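Local coordinates for adenosine monophosphate-protein transferase FICD homolog (Caenorhabditis elegans, PDB 5JJ6), which is a FICD homolog of the Fic/DOC (Fido) family, a mainly helical protein without beta strands, found here as two copies, at residues B[148-152]-B[174-178]; B[138-142]-B[157-162]; B[220-225]-B[277-281]; B[106-110]-B[330-334]. All blocks are in the same frame, centred on the assembly; numbering follows the deposited sequence.

Overall arrangement
From the N terminus, contact 4 opens first, on the long helix 89-120, and closes last, when helix 327-346 returns 220 residues later; the other three lie within that span. Contact 2 starts on helix 127-148 and contact 1 just after it; 157-162 then closes contact 2 before 174-178 closes contact 1, so the two cross. They touch, Val178 packing on Val141 and Leu161, and bind helices 127-148, 154-162 and 172-191 into one bundle. Contact 3 follows in series, joining the loops at 220-225 and 277-281, its nearest atoms about 10 Å from contact 1. Contact 4 sits about 30 Å, centre to centre, from each of the others.

Contact 1: B[148-152]-B[174-178]; sequences EGNTL and EHNEV
Asn150, in the loop that leaves helix 127-148, brings its CA within 6.1 Å of that of Glu174 on helix 172-191. The preceding helix ends in a Schellman motif at Gly149, whose positive phi suits glycine, and the chain then turns to face the second helix. Glu174 reaches across with an extended chain, and its OE2 takes two bonds from Thr151: the backbone N, nearly along the C-O axis and modelled too short for its length to be pressed, and OG1 at 2.9 Å, on the syn side. The hydroxyl of Thr151 is also bonded to Lys170, so a small polar residue serves both partners. Asn150 acts in two directions. Its OD1 accepts from Leu152 N (2.9 Å, 169°), an Asx turn that helps orient the amide, whose plane lies 13° from that of the Glu174 carboxylate, while ND2 makes weak bonds to Glu177 OE1 (3.0 Å) and Glu174 O (3.3 Å). The sequence TVAIEGN that runs into this loop fits the inhibitory-helix motif of Fic proteins, with Glu148 as its glutamate. Here that side chain crosses Glu177, OE1 to OE1 3.2 Å, two acceptors with no bond between them; Glu148 lies near Arg286 as a long, weak ion pair and beside a bound sulfate. Beside the polar groups Leu152 supplies the apolar part: its CD1 meets Val178 CG2 at 3.7 Å and lies over one face of the His175 imidazole, whose ND1 is tied to Ser171. On the same helix Asn176 is hydrogen-bonded to Asn176 of the second subunit.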
loop_
_atom_site.group_PDB
_atom_site.type_symbol
_atom_site.label_atom_id
_atom_site.label_comp_id
_atom_site.label_asym_id
_atom_site.label_seq_id
_atom_site.Cartn_x
_atom_site.Cartn_y
_atom_site.Cartn_z
ATOM N N GLU B 148 9.917 12.442 -9.783
ATOM C CA GLU B 148 8.837 12.862 -8.906
ATOM C C GLU B 148 9.394 13.373 -7.569
ATOM O O GLU B 148 8.677 13.979 -6.773
ATOM C CB GLU B 148 7.847 11.696 -8.728
ATOM C CG GLU B 148 7.013 11.673 -7.457
ATOM C CD GLU B 148 7.693 10.889 -6.334
ATOM O OE1 GLU B 148 8.094 9.709 -6.568
ATOM O OE2 GLU B 148 7.841 11.464 -5.224
ATOM N N GLY B 149 10.691 13.170 -7.349
ATOM C CA GLY B 149 11.361 13.708 -6.177
ATOM C C GLY B 149 12.012 12.727 -5.214
ATOM O O GLY B 149 12.716 13.137 -4.278
ATOM N N ASN B 150 11.832 11.434 -5.486
ATOM C CA ASN B 150 12.426 10.352 -4.689
ATOM C C ASN B 150 13.943 10.479 -4.628
ATOM O O ASN B 150 14.594 10.672 -5.661
ATOM C CB ASN B 150 12.044 8.998 -5.297
ATOM C CG ASN B 150 12.269 7.835 -4.360
ATOM O OD1 ASN B 150 13.330 7.696 -3.755
ATOM N ND2 ASN B 150 11.267 6.969 -4.255
ATOM N N THR B 151 14.509 10.374 -3.425
ATOM C CA THR B 151 15.955 10.565 -3.262
ATOM C C THR B 151 16.773 9.270 -3.269
ATOM O O THR B 151 17.980 9.321 -3.090
ATOM C CB THR B 151 16.286 11.332 -1.977
ATOM O OG1 THR B 151 16.083 10.480 -0.853
ATOM C CG2 THR B 151 15.398 12.553 -1.831
ATOM N N LEU B 152 16.150 8.118 -3.491
ATOM C CA LEU B 152 16.937 6.898 -3.636
ATOM C C LEU B 152 17.864 6.988 -4.849
ATOM O O LEU B 152 17.537 7.599 -5.867
ATOM C CB LEU B 152 16.028 5.668 -3.740
ATOM C CG LEU B 152 15.473 5.268 -2.352
ATOM C CD1 LEU B 152 14.389 4.186 -2.388
ATOM C CD2 LEU B 152 16.614 4.864 -1.415
ATOM N N GLU B 174 9.807 5.893 0.215
ATOM C CA GLU B 174 10.590 5.840 -1.022
ATOM C C GLU B 174 10.837 4.388 -1.477
ATOM O O GLU B 174 10.749 4.076 -2.685
ATOM C CB GLU B 174 11.922 6.573 -0.859
ATOM C CG GLU B 174 11.798 8.028 -0.458
ATOM C CD GLU B 174 13.147 8.734 -0.411
ATOM O OE1 GLU B 174 13.954 8.414 0.513
ATOM O OE2 GLU B 174 13.387 9.623 -1.274
ATOM N N HIS B 175 11.190 3.515 -0.528
ATOM C CA HIS B 175 11.258 2.087 -0.820
ATOM C C HIS B 175 9.967 1.603 -1.475
ATOM O O HIS B 175 9.980 1.032 -2.578
ATOM C CB HIS B 175 11.522 1.273 0.450
ATOM C CG HIS B 175 12.897 1.445 1.003
ATOM N ND1 HIS B 175 13.299 2.584 1.672
ATOM C CD2 HIS B 175 13.972 0.624 0.985
ATOM C CE1 HIS B 175 14.559 2.456 2.040
ATOM N NE2 HIS B 175 14.994 1.274 1.634
ATOM N N ASN B 176 8.849 1.868 -0.807
ATOM C CA ASN B 176 7.563 1.412 -1.313
ATOM C C ASN B 176 7.217 1.953 -2.705
ATOM O O ASN B 176 6.549 1.261 -3.488
ATOM C CB ASN B 176 6.457 1.785 -0.340
ATOM C CG ASN B 176 6.315 0.784 0.770
ATOM O OD1 ASN B 176 6.819 -0.344 0.671
ATOM N ND2 ASN B 176 5.621 1.178 1.836
ATOM N N GLU B 177 7.662 3.176 -3.006
ATOM C CA GLU B 177 7.498 3.760 -4.334
ATOM C C GLU B 177 8.311 3.009 -5.374
ATOM O O GLU B 177 7.808 2.691 -6.454
ATOM C CB GLU B 177 7.895 5.232 -4.315
ATOM C CG GLU B 177 6.806 6.141 -3.764
ATOM C CD GLU B 177 7.277 7.579 -3.522
ATOM O OE1 GLU B 177 8.421 7.934 -3.917
ATOM O OE2 GLU B 177 6.484 8.362 -2.944
ATOM N N VAL B 178 9.560 2.704 -5.041
ATOM C CA VAL B 178 10.401 1.934 -5.945
ATOM C C VAL B 178 9.749 0.586 -6.257
ATOM O O VAL B 178 9.543 0.226 -7.433
ATOM C CB VAL B 178 11.810 1.738 -5.339
ATOM C CG1 VAL B 178 12.598 0.692 -6.088
ATOM C CG2 VAL B 178 12.559 3.056 -5.352
#

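Contact 2: B[138-142]-B[157-162]; sequences FLYVY and TRAILE
Phe138 has more surface buried here than any other residue, its ring thrust from helix 127-148 against three side chains of helix 154-162, Arg158, Leu161 and Glu162. With CG anti to the carbonyl carbon (chi1 -45°), the ring leans toward the other helix, where CD2 meets Arg158 CG and CD1 meets Leu161 CB at 3.8 Å. Its far end, CZ, comes within 3.5 Å of Glu162 CB. All three approaches are oblique to the ring, and all are made by the aliphatic parts of the chains. Phe138 CD2 in turn sits over one face of the Arg158 guanidinium, which is held one helical turn along by a salt bridge from NH1 to Glu162 OE2 (2.7 Å). Leu161, branched and flexible, slides past Phe138 and points its CD1 at Val141, tip to tip, with CB of the valine 4.0 Å away. Thr157 uses its two branches differently. CG2 rests 4.2 Å from Val141 CG1, whereas OG1 lies at the edge of the Tyr142 ring and is hydrogen-bonded to Ser153 O in the preceding turn, which lets a threonine pack in a buried place. The two helices are joined by a short loop and run 122° apart, their axes 9.7 Å at the nearest, as consecutive, obliquely crossing helices of the all-helical Fido fold. Dispersion between apolar surfaces holds this pairing, while the charged ends of Arg158 and Glu162 probably offset one another where the contact meets solvent.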
loop_
_atom_site.group_PDB
_atom_site.type_symbol
_atom_site.label_atom_id
_atom_site.label_comp_id
_atom_site.label_asym_id
_atom_site.label_seq_id
_atom_site.Cartn_x
_atom_site.Cartn_y
_atom_site.Cartn_z
ATOM N N PHE B 138 15.424 -1.557 -13.605
ATOM C CA PHE B 138 15.957 -0.745 -12.531
ATOM C C PHE B 138 16.134 0.673 -13.050
ATOM O O PHE B 138 15.749 1.629 -12.389
ATOM C CB PHE B 138 17.307 -1.301 -12.049
ATOM C CG PHE B 138 17.306 -2.784 -11.865
ATOM C CD1 PHE B 138 16.202 -3.434 -11.320
ATOM C CD2 PHE B 138 18.383 -3.546 -12.303
ATOM C CE1 PHE B 138 16.183 -4.822 -11.183
ATOM C CE2 PHE B 138 18.371 -4.933 -12.164
ATOM C CZ PHE B 138 17.267 -5.570 -11.604
ATOM N N LEU B 139 16.668 0.790 -14.264
ATOM C CA LEU B 139 16.928 2.094 -14.854
ATOM C C LEU B 139 15.645 2.935 -14.994
ATOM O O LEU B 139 15.592 4.135 -14.631
ATOM C CB LEU B 139 17.614 1.910 -16.202
ATOM C CG LEU B 139 18.582 3.010 -16.626
ATOM C CD1 LEU B 139 19.546 3.330 -15.509
ATOM C CD2 LEU B 139 19.330 2.605 -17.886
ATOM N N TYR B 140 14.611 2.292 -15.520
ATOM C CA TYR B 140 13.331 2.934 -15.685
ATOM C C TYR B 140 12.796 3.380 -14.332
ATOM O O TYR B 140 12.460 4.553 -14.153
ATOM C CB TYR B 140 12.325 2.010 -16.380
ATOM C CG TYR B 140 11.003 2.702 -16.663
ATOM C CD1 TYR B 140 10.018 2.797 -15.677
ATOM C CD2 TYR B 140 10.761 3.309 -17.892
ATOM C CE1 TYR B 140 8.829 3.448 -15.918
ATOM C CE2 TYR B 140 9.565 3.955 -18.147
ATOM C CZ TYR B 140 8.599 4.026 -17.154
ATOM O OH TYR B 140 7.394 4.674 -17.382
ATOM N N VAL B 141 12.724 2.455 -13.379
ATOM C CA VAL B 141 12.126 2.776 -12.089
ATOM C C VAL B 141 12.857 3.933 -11.411
ATOM O O VAL B 141 12.224 4.874 -10.886
ATOM C CB VAL B 141 12.096 1.552 -11.174
ATOM C CG1 VAL B 141 11.686 1.946 -9.746
ATOM C CG2 VAL B 141 11.158 0.495 -11.763
ATOM N N TYR B 142 14.184 3.859 -11.434
ATOM C CA TYR B 142 15.012 4.913 -10.877
ATOM C C TYR B 142 14.612 6.251 -11.432
ATOM O O TYR B 142 14.276 7.168 -10.676
ATOM C CB TYR B 142 16.490 4.707 -11.168
ATOM C CG TYR B 142 17.265 5.962 -10.848
ATOM C CD1 TYR B 142 17.297 6.454 -9.547
ATOM C CD2 TYR B 142 17.964 6.652 -11.826
ATOM C CE1 TYR B 142 17.989 7.601 -9.235
ATOM C CE2 TYR B 142 18.669 7.805 -11.517
ATOM C CZ TYR B 142 18.677 8.273 -10.217
ATOM O OH TYR B 142 19.366 9.423 -9.887
ATOM N N THR B 157 18.384 1.836 -5.686
ATOM C CA THR B 157 17.198 1.322 -6.350
ATOM C C THR B 157 17.447 -0.080 -6.852
ATOM O O THR B 157 16.613 -0.980 -6.688
ATOM C CB THR B 157 16.756 2.238 -7.493
ATOM O OG1 THR B 157 16.382 3.501 -6.939
ATOM C CG2 THR B 157 15.558 1.663 -8.205
ATOM N N ARG B 158 18.605 -0.259 -7.467
ATOM C CA ARG B 158 18.996 -1.558 -7.967
ATOM C C ARG B 158 19.068 -2.540 -6.806
ATOM O O ARG B 158 18.508 -3.624 -6.879
ATOM C CB ARG B 158 20.334 -1.485 -8.685
ATOM C CG ARG B 158 20.786 -2.811 -9.242
ATOM C CD ARG B 158 22.251 -2.752 -9.591
ATOM N NE ARG B 158 22.485 -2.612 -11.020
ATOM C CZ ARG B 158 22.663 -3.648 -11.832
ATOM N NH1 ARG B 158 22.609 -4.878 -11.339
ATOM N NH2 ARG B 158 22.876 -3.457 -13.129
ATOM N N ALA B 159 19.727 -2.138 -5.722
ATOM C CA ALA B 159 19.869 -3.003 -4.551
ATOM C C ALA B 159 18.515 -3.457 -4.010
ATOM O O ALA B 159 18.342 -4.617 -3.662
ATOM C CB ALA B 159 20.645 -2.297 -3.475
ATOM N N ILE B 160 17.565 -2.535 -3.921
ATOM C CA ILE B 160 16.218 -2.865 -3.473
ATOM C C ILE B 160 15.511 -3.836 -4.422
ATOM O O ILE B 160 14.876 -4.783 -3.990
ATOM C CB ILE B 160 15.358 -1.597 -3.341
ATOM C CG1 ILE B 160 15.873 -0.712 -2.210
ATOM C CG2 ILE B 160 13.889 -1.939 -3.104
ATOM C CD1 ILE B 160 15.139 0.614 -2.136
ATOM N N LEU B 161 15.560 -3.568 -5.719
ATOM C CA LEU B 161 14.788 -4.393 -6.647
ATOM C C LEU B 161 15.423 -5.756 -6.996
ATOM O O LEU B 161 14.731 -6.763 -7.103
ATOM C CB LEU B 161 14.523 -3.598 -7.937
ATOM C CG LEU B 161 13.588 -2.385 -7.822
ATOM C CD1 LEU B 161 13.354 -1.707 -9.172
ATOM C CD2 LEU B 161 12.257 -2.762 -7.189
ATOM N N GLU B 162 16.742 -5.790 -7.120
ATOM C CA GLU B 162 17.467 -6.945 -7.653
ATOM C C GLU B 162 18.007 -7.866 -6.556
ATOM O O GLU B 162 18.112 -9.078 -6.738
ATOM C CB GLU B 162 18.617 -6.453 -8.546
ATOM C CG GLU B 162 19.657 -7.496 -8.932
ATOM C CD GLU B 162 21.083 -6.918 -8.985
ATOM O OE1 GLU B 162 21.556 -6.356 -7.960
ATOM O OE2 GLU B 162 21.729 -7.026 -10.053
#

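Contact 3: B[220-225]-B[277-281]; sequences EAGRIR and VHPFT
Arg225 donates three hydrogen bonds from loop 220-225 to segment 277-281, all to backbone carbonyls. Its N binds Pro279 O at 2.9 Å, NE binds His278 O at 2.8 Å, close to the guanidinium plane, and NH1 adds a weak bond to Val277 O at 3.4 Å. The side chain starts with CG lodged between backbone N and carbonyl carbon (chi1 66°) and then runs straight out to NE, which lays it along the partner chain and brings NE and NH1 to His278 O and Val277 O, while the backbone N takes Pro279 O. Among flat groups, His278 places CE1 over one face of the guanidinium, with the two planes 22° apart. His278 begins the sequence HPFTDGNGR, the Fic signature motif, directly after helix 263-277. Apolar and mixed contacts fill in the rest. Ile224 CD1 lies 4.3 Å from Pro279 CB, both resting on Val242 of helix 239-254; Phe280 presents its edge to Arg223 O, and its ring stacks with His209. At the other end Thr281 CG2 lies 3.7 Å from Arg225 CB and 3.3 Å from Glu220 OE1. Between Glu220 and Arg223 a type II turn, with Gly222 at the positive-phi position it favours, swings the chain into line. Because the accepting carbonyls lie at and just beyond the C-terminal end of helix 263-277, the positive arginine probably also gains from the negative end of the helix dipole, and its grip relies on the partner's backbone path more than on its side chains.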
loop_
_atom_site.group_PDB
_atom_site.type_symbol
_atom_site.label_atom_id
_atom_site.label_comp_id
_atom_site.label_asym_id
_atom_site.label_seq_id
_atom_site.Cartn_x
_atom_site.Cartn_y
_atom_site.Cartn_z
ATOM N N GLU B 220 -5.378 4.711 -1.568
ATOM C CA GLU B 220 -5.655 5.535 -2.748
ATOM C C GLU B 220 -5.395 4.847 -4.094
ATOM O O GLU B 220 -5.807 5.347 -5.131
ATOM C CB GLU B 220 -4.827 6.823 -2.680
ATOM C CG GLU B 220 -5.193 7.728 -1.509
ATOM C CD GLU B 220 -6.494 8.495 -1.720
ATOM O OE1 GLU B 220 -7.141 8.323 -2.782
ATOM O OE2 GLU B 220 -6.879 9.261 -0.806
ATOM N N ALA B 221 -4.707 3.711 -4.078
ATOM C CA ALA B 221 -4.277 3.041 -5.310
ATOM C C ALA B 221 -5.408 2.465 -6.159
ATOM O O ALA B 221 -6.288 1.770 -5.665
ATOM C CB ALA B 221 -3.290 1.939 -4.973
ATOM N N GLY B 222 -5.346 2.746 -7.456
ATOM C CA GLY B 222 -6.345 2.291 -8.410
ATOM C C GLY B 222 -7.691 2.933 -8.138
ATOM O O GLY B 222 -8.738 2.462 -8.603
ATOM N N ARG B 223 -7.657 4.046 -7.416
ATOM C CA ARG B 223 -8.881 4.686 -7.004
ATOM C C ARG B 223 -8.912 6.134 -7.448
ATOM O O ARG B 223 -7.984 6.916 -7.217
ATOM C CB ARG B 223 -9.044 4.593 -5.485
ATOM C CG ARG B 223 -9.937 5.669 -4.883
ATOM C CD ARG B 223 -10.109 5.489 -3.376
ATOM N NE ARG B 223 -10.970 6.523 -2.807
ATOM C CZ ARG B 223 -12.290 6.412 -2.671
ATOM N NH1 ARG B 223 -12.913 5.303 -3.056
ATOM N NH2 ARG B 223 -12.989 7.412 -2.149
ATOM N N ILE B 224 -10.023 6.461 -8.088
ATOM C CA ILE B 224 -10.292 7.768 -8.633
ATOM C C ILE B 224 -10.636 8.738 -7.527
ATOM O O ILE B 224 -11.345 8.388 -6.584
ATOM C CB ILE B 224 -11.427 7.676 -9.668
ATOM C CG1 ILE B 224 -10.904 6.945 -10.907
ATOM C CG2 ILE B 224 -12.010 9.048 -9.994
ATOM C CD1 ILE B 224 -11.429 7.480 -12.197
ATOM N N ARG B 225 -10.116 9.952 -7.636
ATOM C CA ARG B 225 -10.383 10.984 -6.649
ATOM C C ARG B 225 -11.873 11.322 -6.650
ATOM O O ARG B 225 -12.526 11.313 -7.706
ATOM C CB ARG B 225 -9.531 12.219 -6.947
ATOM C CG ARG B 225 -9.888 12.909 -8.248
ATOM C CD ARG B 225 -8.991 14.097 -8.490
ATOM N NE ARG B 225 -9.157 14.640 -9.835
ATOM C CZ ARG B 225 -10.089 15.526 -10.176
ATOM N NH1 ARG B 225 -10.164 15.950 -11.426
ATOM N NH2 ARG B 225 -10.937 15.998 -9.269
ATOM N N VAL B 277 -6.368 15.747 -16.999
ATOM C CA VAL B 277 -7.540 15.261 -16.269
ATOM C C VAL B 277 -7.182 15.014 -14.797
ATOM O O VAL B 277 -7.947 15.366 -13.892
ATOM C CB VAL B 277 -8.097 13.952 -16.870
ATOM C CG1 VAL B 277 -9.268 13.447 -16.049
ATOM C CG2 VAL B 277 -8.525 14.159 -18.290
ATOM N N HIS B 278 -6.005 14.418 -14.590
ATOM C CA HIS B 278 -5.458 14.035 -13.273
ATOM C C HIS B 278 -6.513 13.371 -12.363
ATOM O O HIS B 278 -6.963 13.948 -11.376
ATOM C CB HIS B 278 -4.747 15.225 -12.580
ATOM C CG HIS B 278 -5.635 16.369 -12.205
ATOM N ND1 HIS B 278 -6.273 16.445 -10.987
ATOM C CD2 HIS B 278 -5.949 17.511 -12.867
ATOM C CE1 HIS B 278 -6.965 17.571 -10.923
ATOM N NE2 HIS B 278 -6.786 18.236 -12.050
ATOM N N PRO B 279 -6.910 12.137 -12.723
ATOM C CA PRO B 279 -8.008 11.358 -12.130
ATOM C C PRO B 279 -7.680 10.721 -10.772
ATOM O O PRO B 279 -8.548 10.136 -10.119
ATOM C CB PRO B 279 -8.253 10.269 -13.172
ATOM C CG PRO B 279 -6.925 10.084 -13.823
ATOM C CD PRO B 279 -6.281 11.426 -13.852
ATOM N N PHE B 280 -6.422 10.817 -10.364
ATOM C CA PHE B 280 -5.996 10.256 -9.099
ATOM C C PHE B 280 -5.621 11.368 -8.135
ATOM O O PHE B 280 -5.316 12.478 -8.562
ATOM C CB PHE B 280 -4.814 9.311 -9.308
ATOM C CG PHE B 280 -5.028 8.309 -10.395
ATOM C CD1 PHE B 280 -5.902 7.249 -10.209
ATOM C CD2 PHE B 280 -4.341 8.408 -11.589
ATOM C CE1 PHE B 280 -6.105 6.318 -11.195
ATOM C CE2 PHE B 280 -4.531 7.475 -12.588
ATOM C CZ PHE B 280 -5.417 6.425 -12.390
ATOM N N THR B 281 -5.664 11.078 -6.835
ATOM C CA THR B 281 -5.209 12.030 -5.824
ATOM C C THR B 281 -3.693 12.223 -5.920
ATOM O O THR B 281 -3.193 13.327 -5.755
ATOM C CB THR B 281 -5.565 11.575 -4.416
ATOM O OG1 THR B 281 -4.789 10.415 -4.092
ATOM C CG2 THR B 281 -7.044 11.226 -4.326
#

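Contact 4: B[106-110]-B[330-334]; sequences DRKML and VRYVA
Helix 89-120, the long helix that in FICD proteins links the N-terminal TPR region to the Fic domain, packs here on helix 327-346, with Asp106, Met109 and Leu110 meeting Val330, Arg331 and Ala334. The segments run 24° from parallel, their axes 10.9 Å apart at the closest. At one border Asp106 and Arg331 form a salt bridge. Both carboxylate oxygens gather on a single nitrogen: OD2 pairs with Arg331 NH1 at a modelled distance that is short and uncertain, and OD1 accepts a weak bond from the same NH1 at 2.7 Å. The planes of the two groups are 46° apart, far from the flat, two-nitrogen pairing an arginine can offer. Arg331 gets there by a chain that bends at chi3 (-102°), bringing the guanidinium across the end of the aspartate. Short Asp106 thus suits a place where the long arginine does the reaching. Between the helices Met109 lies across Arg331, with CE 4.0 Å from Arg331 CG, and sets its SD 4.0 Å from Ala334 CB; the slim alanine admits the sulfur close to the helix backbone. Leu110 CD2 completes the row at 4.2 Å from Ala334 CB, and both Leu110 and Val330 go on to touch helix 263-277. Arg331 also packs on Val72 and Gln76 of helix 71-84. The contact is thus a helix-helix packing that joins linker helix 89-120 to helix 327-346, with apolar side chains between them and a salt bridge beside them.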
loop_
_atom_site.group_PDB
_atom_site.type_symbol
_atom_site.label_atom_id
_atom_site.label_comp_id
_atom_site.label_asym_id
_atom_site.label_seq_id
_atom_site.Cartn_x
_atom_site.Cartn_y
_atom_site.Cartn_z
ATOM N N ASP B 106 10.569 18.893 -37.993
ATOM C CA ASP B 106 9.956 17.943 -37.083
ATOM C C ASP B 106 9.580 16.647 -37.763
ATOM O O ASP B 106 9.776 15.568 -37.198
ATOM C CB ASP B 106 8.720 18.550 -36.431
ATOM C CG ASP B 106 9.070 19.508 -35.319
ATOM O OD1 ASP B 106 10.217 19.426 -34.816
ATOM O OD2 ASP B 106 8.207 20.333 -34.933
ATOM N N ARG B 107 9.020 16.741 -38.963
ATOM C CA ARG B 107 8.601 15.534 -39.658
ATOM C C ARG B 107 9.786 14.633 -39.973
ATOM O O ARG B 107 9.699 13.405 -39.844
ATOM C CB ARG B 107 7.853 15.883 -40.940
ATOM C CG ARG B 107 6.345 15.785 -40.806
ATOM C CD ARG B 107 5.669 15.824 -42.164
ATOM N NE ARG B 107 6.101 16.991 -42.928
ATOM C CZ ARG B 107 5.554 18.202 -42.824
ATOM N NH1 ARG B 107 4.537 18.409 -41.989
ATOM N NH2 ARG B 107 6.018 19.208 -43.562
ATOM N N LYS B 108 10.918 15.231 -40.336
ATOM C CA LYS B 108 12.078 14.386 -40.589
ATOM C C LYS B 108 12.754 13.877 -39.323
ATOM O O LYS B 108 13.287 12.770 -39.321
ATOM C CB LYS B 108 13.096 15.109 -41.474
ATOM C CG LYS B 108 13.982 16.108 -40.781
ATOM C CD LYS B 108 15.120 16.524 -41.707
ATOM C CE LYS B 108 16.029 15.340 -42.044
ATOM N NZ LYS B 108 17.294 15.758 -42.735
ATOM N N MET B 109 12.708 14.646 -38.239
ATOM C CA MET B 109 13.103 14.098 -36.938
ATOM C C MET B 109 12.337 12.829 -36.623
ATOM O O MET B 109 12.937 11.781 -36.373
ATOM C CB MET B 109 12.861 15.106 -35.821
ATOM C CG MET B 109 13.000 14.512 -34.435
ATOM S SD MET B 109 12.247 15.562 -33.169
ATOM C CE MET B 109 10.511 15.451 -33.579
ATOM N N LEU B 110 11.012 12.923 -36.644
ATOM C CA LEU B 110 10.183 11.743 -36.434
ATOM C C LEU B 110 10.517 10.585 -37.371
ATOM O O LEU B 110 10.524 9.425 -36.951
ATOM C CB LEU B 110 8.712 12.094 -36.586
ATOM C CG LEU B 110 8.149 12.984 -35.489
ATOM C CD1 LEU B 110 6.638 12.987 -35.576
ATOM C CD2 LEU B 110 8.605 12.516 -34.111
ATOM N N VAL B 330 6.682 16.732 -27.695
ATOM C CA VAL B 330 6.859 15.683 -28.694
ATOM C C VAL B 330 8.325 15.534 -29.078
ATOM O O VAL B 330 8.833 14.422 -29.194
ATOM C CB VAL B 330 6.030 15.954 -29.968
ATOM C CG1 VAL B 330 6.509 15.079 -31.116
ATOM C CG2 VAL B 330 4.561 15.709 -29.692
ATOM N N ARG B 331 8.994 16.660 -29.262
ATOM C CA ARG B 331 10.403 16.668 -29.605
ATOM C C ARG B 331 11.218 16.048 -28.491
ATOM O O ARG B 331 12.200 15.346 -28.744
ATOM C CB ARG B 331 10.886 18.097 -29.893
ATOM C CG ARG B 331 10.313 18.704 -31.186
ATOM C CD ARG B 331 10.966 20.032 -31.520
ATOM N NE ARG B 331 10.149 21.181 -31.170
ATOM C CZ ARG B 331 9.530 21.943 -32.061
ATOM N NH1 ARG B 331 9.658 21.679 -33.346
ATOM N NH2 ARG B 331 8.795 22.977 -31.680
ATOM N N TYR B 332 10.789 16.295 -27.259
ATOM C CA TYR B 332 11.457 15.760 -26.067
ATOM C C TYR B 332 11.373 14.239 -25.998
ATOM O O TYR B 332 12.414 13.548 -25.932
ATOM C CB TYR B 332 10.857 16.398 -24.809
ATOM C CG TYR B 332 11.388 15.868 -23.499
ATOM C CD1 TYR B 332 12.623 16.261 -23.013
ATOM C CD2 TYR B 332 10.629 15.004 -22.725
ATOM C CE1 TYR B 332 13.105 15.781 -21.813
ATOM C CE2 TYR B 332 11.095 14.524 -21.528
ATOM C CZ TYR B 332 12.337 14.908 -21.072
ATOM O OH TYR B 332 12.803 14.421 -19.862
ATOM N N VAL B 333 10.154 13.705 -26.027
ATOM C CA VAL B 333 10.016 12.254 -25.940
ATOM C C VAL B 333 10.664 11.586 -27.168
ATOM O O VAL B 333 11.219 10.484 -27.045
ATOM C CB VAL B 333 8.541 11.781 -25.744
ATOM C CG1 VAL B 333 7.647 12.919 -25.315
ATOM C CG2 VAL B 333 8.011 11.083 -26.945
ATOM N N ALA B 334 10.625 12.244 -28.330
ATOM C CA ALA B 334 11.322 11.718 -29.502
ATOM C C ALA B 334 12.823 11.626 -29.241
ATOM O O ALA B 334 13.450 10.595 -29.488
ATOM C CB ALA B 334 11.060 12.575 -30.706
#